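Local coordinates for protein DNA polymerase II large subunit (Pyrococcus horikoshii, PDB 7OEC) that contains an intein that probably excises itself from the polymerase precursor while joining the flanking protein segments, at residues Asp77-Phe82 / Ser89-Val94; Arg81-Leu86 / Lys137-Glu142. The protein carries 2 engineered substitutions. All coordinates share one frame; numbering follows the deposited sequence.

Contact 1: Asp77-Phe82 / Ser89-Val94; sequences DHLIRF and SFETTV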
loop_
_atom_site.group_PDB
_atom_site.type_symbol
_atom_site.label_atom_id
_atom_site.label_comp_id
_atom_site.label_asym_id
_atom_site.label_seq_id
_atom_site.Cartn_x
_atom_site.Cartn_y
_atom_site.Cartn_z
ATOM N N ASP A 77 -12.743 8.452 7.283
ATOM C CA ASP A 77 -11.824 9.412 7.847
ATOM C C ASP A 77 -11.103 10.173 6.741
ATOM O O ASP A 77 -11.272 9.939 5.542
ATOM C CB ASP A 77 -10.948 8.778 8.946
ATOM C CG ASP A 77 -10.074 7.662 8.438
ATOM O OD1 ASP A 77 -9.224 8.011 7.580
ATOM O OD2 ASP A 77 -10.194 6.490 8.916
ATOM N N HIS A 78 -10.416 11.211 7.169
ATOM C CA HIS A 78 -9.592 11.953 6.262
ATOM C C HIS A 78 -8.487 11.048 5.769
ATOM O O HIS A 78 -8.158 10.001 6.344
ATOM C CB HIS A 78 -8.926 13.103 6.997
ATOM C CG HIS A 78 -9.842 14.239 7.297
ATOM N ND1 HIS A 78 -11.099 14.068 7.835
ATOM C CD2 HIS A 78 -9.689 15.570 7.105
ATOM C CE1 HIS A 78 -11.688 15.245 7.951
ATOM N NE2 HIS A 78 -10.833 16.176 7.564
ATOM N N LEU A 79 -7.917 11.457 4.689
ATOM C CA LEU A 79 -6.704 10.815 4.269
ATOM C C LEU A 79 -5.543 11.730 4.597
ATOM O O LEU A 79 -5.699 12.931 4.828
ATOM C CB LEU A 79 -6.746 10.572 2.772
ATOM C CG LEU A 79 -7.873 9.731 2.195
ATOM C CD1 LEU A 79 -7.809 9.779 0.643
ATOM C CD2 LEU A 79 -7.785 8.345 2.632
ATOM N N ILE A 80 -4.364 11.135 4.604
ATOM C CA ILE A 80 -3.105 11.854 4.661
ATOM C C ILE A 80 -2.348 11.564 3.373
ATOM O O ILE A 80 -2.238 10.405 2.955
ATOM C CB ILE A 80 -2.301 11.449 5.910
ATOM C CG1 ILE A 80 -3.120 11.798 7.170
ATOM C CG2 ILE A 80 -0.959 12.159 5.942
ATOM C CD1 ILE A 80 -2.431 11.410 8.393
ATOM N N ARG A 81 -1.838 12.612 2.751
ATOM C CA ARG A 81 -1.015 12.498 1.564
ATOM C C ARG A 81 0.417 12.857 1.919
ATOM O O ARG A 81 0.683 13.897 2.532
ATOM C CB ARG A 81 -1.532 13.435 0.478
ATOM C CG ARG A 81 -0.722 13.404 -0.817
ATOM C CD ARG A 81 -1.338 14.381 -1.782
ATOM N NE ARG A 81 -0.497 14.622 -2.936
ATOM C CZ ARG A 81 -0.436 13.838 -4.001
ATOM N NH1 ARG A 81 -1.171 12.716 -4.070
ATOM N NH2 ARG A 81 0.345 14.231 -5.013
ATOM N N PHE A 82 1.325 11.986 1.538
ATOM C CA PHE A 82 2.752 12.173 1.696
ATOM C C PHE A 82 3.354 12.459 0.337
ATOM O O PHE A 82 3.194 11.662 -0.596
ATOM C CB PHE A 82 3.351 10.889 2.250
ATOM C CG PHE A 82 2.775 10.505 3.563
ATOM C CD1 PHE A 82 3.166 11.165 4.712
ATOM C CD2 PHE A 82 1.815 9.527 3.638
ATOM C CE1 PHE A 82 2.621 10.872 5.911
ATOM C CE2 PHE A 82 1.287 9.149 4.872
ATOM C CZ PHE A 82 1.690 9.830 6.023
ATOM N N SER A 89 4.430 10.136 -4.457
ATOM C CA SER A 89 3.473 10.413 -3.392
ATOM C C SER A 89 2.615 9.187 -3.133
ATOM O O SER A 89 2.471 8.300 -3.984
ATOM C CB SER A 89 2.565 11.618 -3.708
ATOM O OG SER A 89 1.789 11.386 -4.876
ATOM N N PHE A 90 1.989 9.202 -1.961
ATOM C CA PHE A 90 0.952 8.221 -1.673
ATOM C C PHE A 90 0.016 8.757 -0.605
ATOM O O PHE A 90 0.351 9.699 0.114
ATOM C CB PHE A 90 1.498 6.861 -1.251
ATOM C CG PHE A 90 2.182 6.803 0.094
ATOM C CD1 PHE A 90 3.454 7.325 0.254
ATOM C CD2 PHE A 90 1.596 6.126 1.159
ATOM C CE1 PHE A 90 4.129 7.218 1.431
ATOM C CE2 PHE A 90 2.284 5.996 2.370
ATOM C CZ PHE A 90 3.569 6.535 2.492
ATOM N N GLU A 91 -1.150 8.113 -0.486
ATOM C CA GLU A 91 -2.192 8.544 0.436
ATOM C C GLU A 91 -2.702 7.345 1.200
ATOM O O GLU A 91 -2.837 6.261 0.627
ATOM C CB GLU A 91 -3.396 9.144 -0.314
ATOM C CG GLU A 91 -3.026 10.404 -1.049
ATOM C CD GLU A 91 -4.136 10.980 -1.903
ATOM O OE1 GLU A 91 -5.246 10.404 -1.987
ATOM O OE2 GLU A 91 -3.895 12.047 -2.486
ATOM N N THR A 92 -2.997 7.540 2.486
ATOM C CA THR A 92 -3.592 6.492 3.303
ATOM C C THR A 92 -4.611 7.091 4.254
ATOM O O THR A 92 -4.653 8.300 4.452
ATOM C CB THR A 92 -2.585 5.749 4.175
ATOM O OG1 THR A 92 -2.111 6.622 5.229
ATOM C CG2 THR A 92 -1.373 5.305 3.400
ATOM N N THR A 93 -5.441 6.244 4.845
ATOM C CA THR A 93 -6.276 6.775 5.912
ATOM C C THR A 93 -5.432 7.208 7.125
ATOM O O THR A 93 -4.263 6.834 7.285
ATOM C CB THR A 93 -7.343 5.773 6.317
ATOM O OG1 THR A 93 -6.694 4.577 6.693
ATOM C CG2 THR A 93 -8.325 5.469 5.213
ATOM N N VAL A 94 -6.049 8.026 7.993
ATOM C CA VAL A 94 -5.274 8.776 8.991
ATOM C C VAL A 94 -4.503 7.863 9.930
ATOM O O VAL A 94 -3.453 8.269 10.432
ATOM C CB VAL A 94 -6.163 9.745 9.787
ATOM C CG1 VAL A 94 -6.712 10.680 8.880
ATOM C CG2 VAL A 94 -7.235 9.026 10.544
HETATM O O HOH W 1 -7.279 5.030 9.347
#
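Phe82 places CD2 over one face of the Phe90 ring, toward its rim, with CD2 3.7 Å from Phe90 CZ. The two planes meet obliquely at 35°. Phe90 can tuck in because its CG sits between backbone N and carbonyl carbon (chi1 69°), which swings the ring toward its partner. This is the buried face of a beta hairpin, and Ile80 CG1 extends it to Val94 CG1 at 4.1 Å.

The opposite face is polar. Arg81 runs extended over the Glu91 chain, and its NH1 donates to Glu91 OE2 at 3.2 Å in a salt bridge, on the anti side but well out of the carboxylate plane, the two flat groups nearly perpendicular (79°). Ser89 CB and OG lie over one guanidinium face. A leucine in place of Arg81 would probably leave Glu91 without its cation and Ser89 without the flat group it packs against.

Between the faces, four antiparallel backbone bonds join Ile80 to Thr92 and Phe82 to Phe90; Ile80 N to Thr92 O is 2.9 Å. At the open end, Val94 N donates to Asp77 OD1 at 3.2 Å from above the carboxylate plane. A water links Asp77 OD2 with Thr93 OG1, which also bonds Ala4 N. The chemistry divides: aromatic and aliphatic groups pack on the buried side, an ion pair rides on the outer side, and an aspartate holds the strand where it ends.

Contact 2: Arg81-Leu86 / Lys137-Glu142; sequences RFELEL and KIEFIE
This is an antiparallel strand pairing near the surface, joining the middle of strand 79-84 to the C-terminal part of strand 130-141, the two inner strands of a four-stranded sheet. Two hydrogen-bonded pairs carry it, Arg81 with Glu139 and Glu83 with Lys137, and in each pair both N-H groups are used. Arg81 N reaches Glu139 O at 2.8 Å, and Glu83 N reaches Lys137 O at 2.9 Å in a nearly straight bond. Between them Phe82 faces Ile138 as the non-hydrogen-bonded pair. These two side chains run alongside each other into the same face, Phe82 CD1 resting 3.9 Å from Ile138 CG1; Ala111 and Val114 cover Phe82 further.

The other face carries charge. Glu83 extends fully beyond CG, which brings OE2 to Arg81 NE at 3.3 Å, at the edge of the guanidinium and in its plane. With NH1 engaged by Glu91, the arginine is held by two carboxylates, and its rotation is probably well fixed. Glu139 lies beside Arg81 and points the same way, though it is modelled in two conformers, so its place near the guanidinium is doubtful. Lys137 runs next to Glu83 with its methylenes: CD is 3.6 Å from Glu83 OE1, while the bend at chi4 (83°) turns NZ away, 6.0 Å from that oxygen. At the other end Ile141 CD1 fits against Arg81 CB at 3.5 Å, an apolar contact at the base of the arginine chain.

Phe82 buried on one side and a charged cluster with Ile141 at its foot on the other, on antiparallel strands paired far apart in sequence, are consistent with the all-beta Hint fold of intein splicing domains.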
loop_
_atom_site.group_PDB
_atom_site.type_symbol
_atom_site.label_atom_id
_atom_site.label_comp_id
_atom_site.label_asym_id
_atom_site.label_seq_id
_atom_site.Cartn_x
_atom_site.Cartn_y
_atom_site.Cartn_z
ATOM N N ARG A 81 -1.838 12.612 2.751
ATOM C CA ARG A 81 -1.015 12.498 1.564
ATOM C C ARG A 81 0.417 12.857 1.919
ATOM O O ARG A 81 0.683 13.897 2.532
ATOM C CB ARG A 81 -1.532 13.435 0.478
ATOM C CG ARG A 81 -0.722 13.404 -0.817
ATOM C CD ARG A 81 -1.338 14.381 -1.782
ATOM N NE ARG A 81 -0.497 14.622 -2.936
ATOM C CZ ARG A 81 -0.436 13.838 -4.001
ATOM N NH1 ARG A 81 -1.171 12.716 -4.070
ATOM N NH2 ARG A 81 0.345 14.231 -5.013
ATOM N N PHE A 82 1.325 11.986 1.538
ATOM C CA PHE A 82 2.752 12.173 1.696
ATOM C C PHE A 82 3.354 12.459 0.337
ATOM O O PHE A 82 3.194 11.662 -0.596
ATOM C CB PHE A 82 3.351 10.889 2.250
ATOM C CG PHE A 82 2.775 10.505 3.563
ATOM C CD1 PHE A 82 3.166 11.165 4.712
ATOM C CD2 PHE A 82 1.815 9.527 3.638
ATOM C CE1 PHE A 82 2.621 10.872 5.911
ATOM C CE2 PHE A 82 1.287 9.149 4.872
ATOM C CZ PHE A 82 1.690 9.830 6.023
ATOM N N GLU A 83 4.039 13.583 0.232
ATOM C CA GLU A 83 4.782 13.950 -0.955
ATOM C C GLU A 83 6.229 13.745 -0.606
ATOM O O GLU A 83 6.705 14.286 0.403
ATOM C CB GLU A 83 4.524 15.415 -1.322
ATOM C CG GLU A 83 3.000 15.592 -1.496
ATOM C CD GLU A 83 2.559 16.990 -1.858
ATOM O OE1 GLU A 83 3.452 17.866 -1.939
ATOM O OE2 GLU A 83 1.330 17.199 -2.084
ATOM N N LEU A 84 6.922 13.037 -1.470
ATOM C CA LEU A 84 8.281 12.614 -1.245
ATOM C C LEU A 84 9.280 13.375 -2.107
ATOM O O LEU A 84 8.977 13.912 -3.187
ATOM C CB LEU A 84 8.385 11.117 -1.540
ATOM C CG LEU A 84 7.299 10.248 -0.832
ATOM C CD1 LEU A 84 7.562 8.766 -1.052
ATOM C CD2 LEU A 84 7.260 10.521 0.650
ATOM N N GLU A 85 10.508 13.377 -1.602
ATOM C CA GLU A 85 11.639 13.809 -2.386
ATOM C C GLU A 85 11.613 13.017 -3.686
ATOM O O GLU A 85 11.352 11.807 -3.712
ATOM C CB GLU A 85 12.905 13.525 -1.564
ATOM C CG GLU A 85 14.183 13.895 -2.155
ATOM C CD GLU A 85 15.389 13.407 -1.325
ATOM O OE1 GLU A 85 15.258 12.621 -0.312
ATOM O OE2 GLU A 85 16.500 13.853 -1.684
ATOM N N LEU A 86 11.852 13.718 -4.777
ATOM C CA LEU A 86 11.846 13.226 -6.157
ATOM C C LEU A 86 10.447 13.147 -6.760
ATOM O O LEU A 86 10.325 12.823 -7.951
ATOM C CB LEU A 86 12.627 11.930 -6.417
ATOM C CG LEU A 86 14.035 11.924 -5.812
ATOM C CD1 LEU A 86 14.665 10.637 -6.191
ATOM C CD2 LEU A 86 14.880 13.046 -6.281
ATOM N N LYS A 137 6.487 16.820 2.236
ATOM C CA LYS A 137 5.284 17.549 2.603
ATOM C C LYS A 137 4.203 16.566 2.990
ATOM O O LYS A 137 4.095 15.499 2.397
ATOM C CB LYS A 137 4.760 18.409 1.453
ATOM C CG LYS A 137 3.678 19.359 1.911
ATOM C CD LYS A 137 3.192 20.239 0.757
ATOM C CE LYS A 137 2.128 21.261 1.217
ATOM N NZ LYS A 137 2.723 22.518 1.829
ATOM N N ILE A 138 3.396 16.933 3.968
ATOM C CA ILE A 138 2.294 16.112 4.435
ATOM C C ILE A 138 1.038 16.964 4.404
ATOM O O ILE A 138 1.042 18.111 4.871
ATOM C CB ILE A 138 2.554 15.592 5.851
ATOM C CG1 ILE A 138 3.875 14.844 5.844
ATOM C CG2 ILE A 138 1.398 14.677 6.303
ATOM C CD1 ILE A 138 4.221 14.289 7.197
ATOM N N GLU A 139 -0.024 16.414 3.814
ATOM C CA GLU A 139 -1.300 17.100 3.692
ATOM C C GLU A 139 -2.435 16.262 4.246
ATOM O O GLU A 139 -2.477 15.056 4.025
ATOM C CB GLU A 139 -1.698 17.321 2.222
ATOM C CG GLU A 139 -0.680 18.070 1.402
ATOM C CD GLU A 139 -1.230 18.484 0.087
ATOM O OE1 GLU A 139 -1.863 17.663 -0.592
ATOM O OE2 GLU A 139 -1.052 19.649 -0.253
ATOM N N PHE A 140 -3.377 16.898 4.891
ATOM C CA PHE A 140 -4.604 16.241 5.317
ATOM C C PHE A 140 -5.635 16.522 4.242
ATOM O O PHE A 140 -5.774 17.666 3.783
ATOM C CB PHE A 140 -5.121 16.808 6.631
ATOM C CG PHE A 140 -4.523 16.189 7.833
ATOM C CD1 PHE A 140 -3.523 16.848 8.538
ATOM C CD2 PHE A 140 -4.967 14.976 8.297
ATOM C CE1 PHE A 140 -2.957 16.279 9.665
ATOM C CE2 PHE A 140 -4.409 14.422 9.431
ATOM C CZ PHE A 140 -3.402 15.079 10.105
ATOM N N ILE A 141 -6.343 15.476 3.808
ATOM C CA ILE A 141 -7.242 15.561 2.662
ATOM C C ILE A 141 -8.623 15.094 3.086
ATOM O O ILE A 141 -8.752 14.036 3.705
ATOM C CB ILE A 141 -6.683 14.742 1.484
ATOM C CG1 ILE A 141 -5.371 15.430 1.071
ATOM C CG2 ILE A 141 -7.718 14.598 0.357
ATOM C CD1 ILE A 141 -4.737 14.731 0.005
ATOM N N GLU A 142 -9.652 15.884 2.775
ATOM C CA GLU A 142 -11.014 15.485 3.102
ATOM C C GLU A 142 -11.341 14.263 2.256
ATOM O O GLU A 142 -10.869 14.194 1.118
ATOM C CB GLU A 142 -11.964 16.624 2.737
ATOM C CG GLU A 142 -11.982 17.782 3.742
ATOM C CD GLU A 142 -12.891 17.535 4.920
ATOM O OE1 GLU A 142 -13.539 16.465 4.985
ATOM O OE2 GLU A 142 -12.965 18.416 5.801
#

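In the fold
Following the chain, strand 79-84 is used by both contacts, with Arg81 and Phe82 common to the two. A short turn then brings back 89-94, and contact 1 closes this hairpin at once. The chain leaves for other strands and returns along strand 130-141, whose 137-142 part makes contact 2 and closes a loop of 50 residues that contains the returning hairpin strand. Strand 79-84 is thus sandwiched edge to edge between 89-93 and 130-141, and 119-123 completes the sheet beyond the latter. The two contacts meet directly as well: Leu79 O probably accepts a hydrogen bond from Ile141 N at 2.8 Å, and Ile80 CG2 packs on Ile138 CG2.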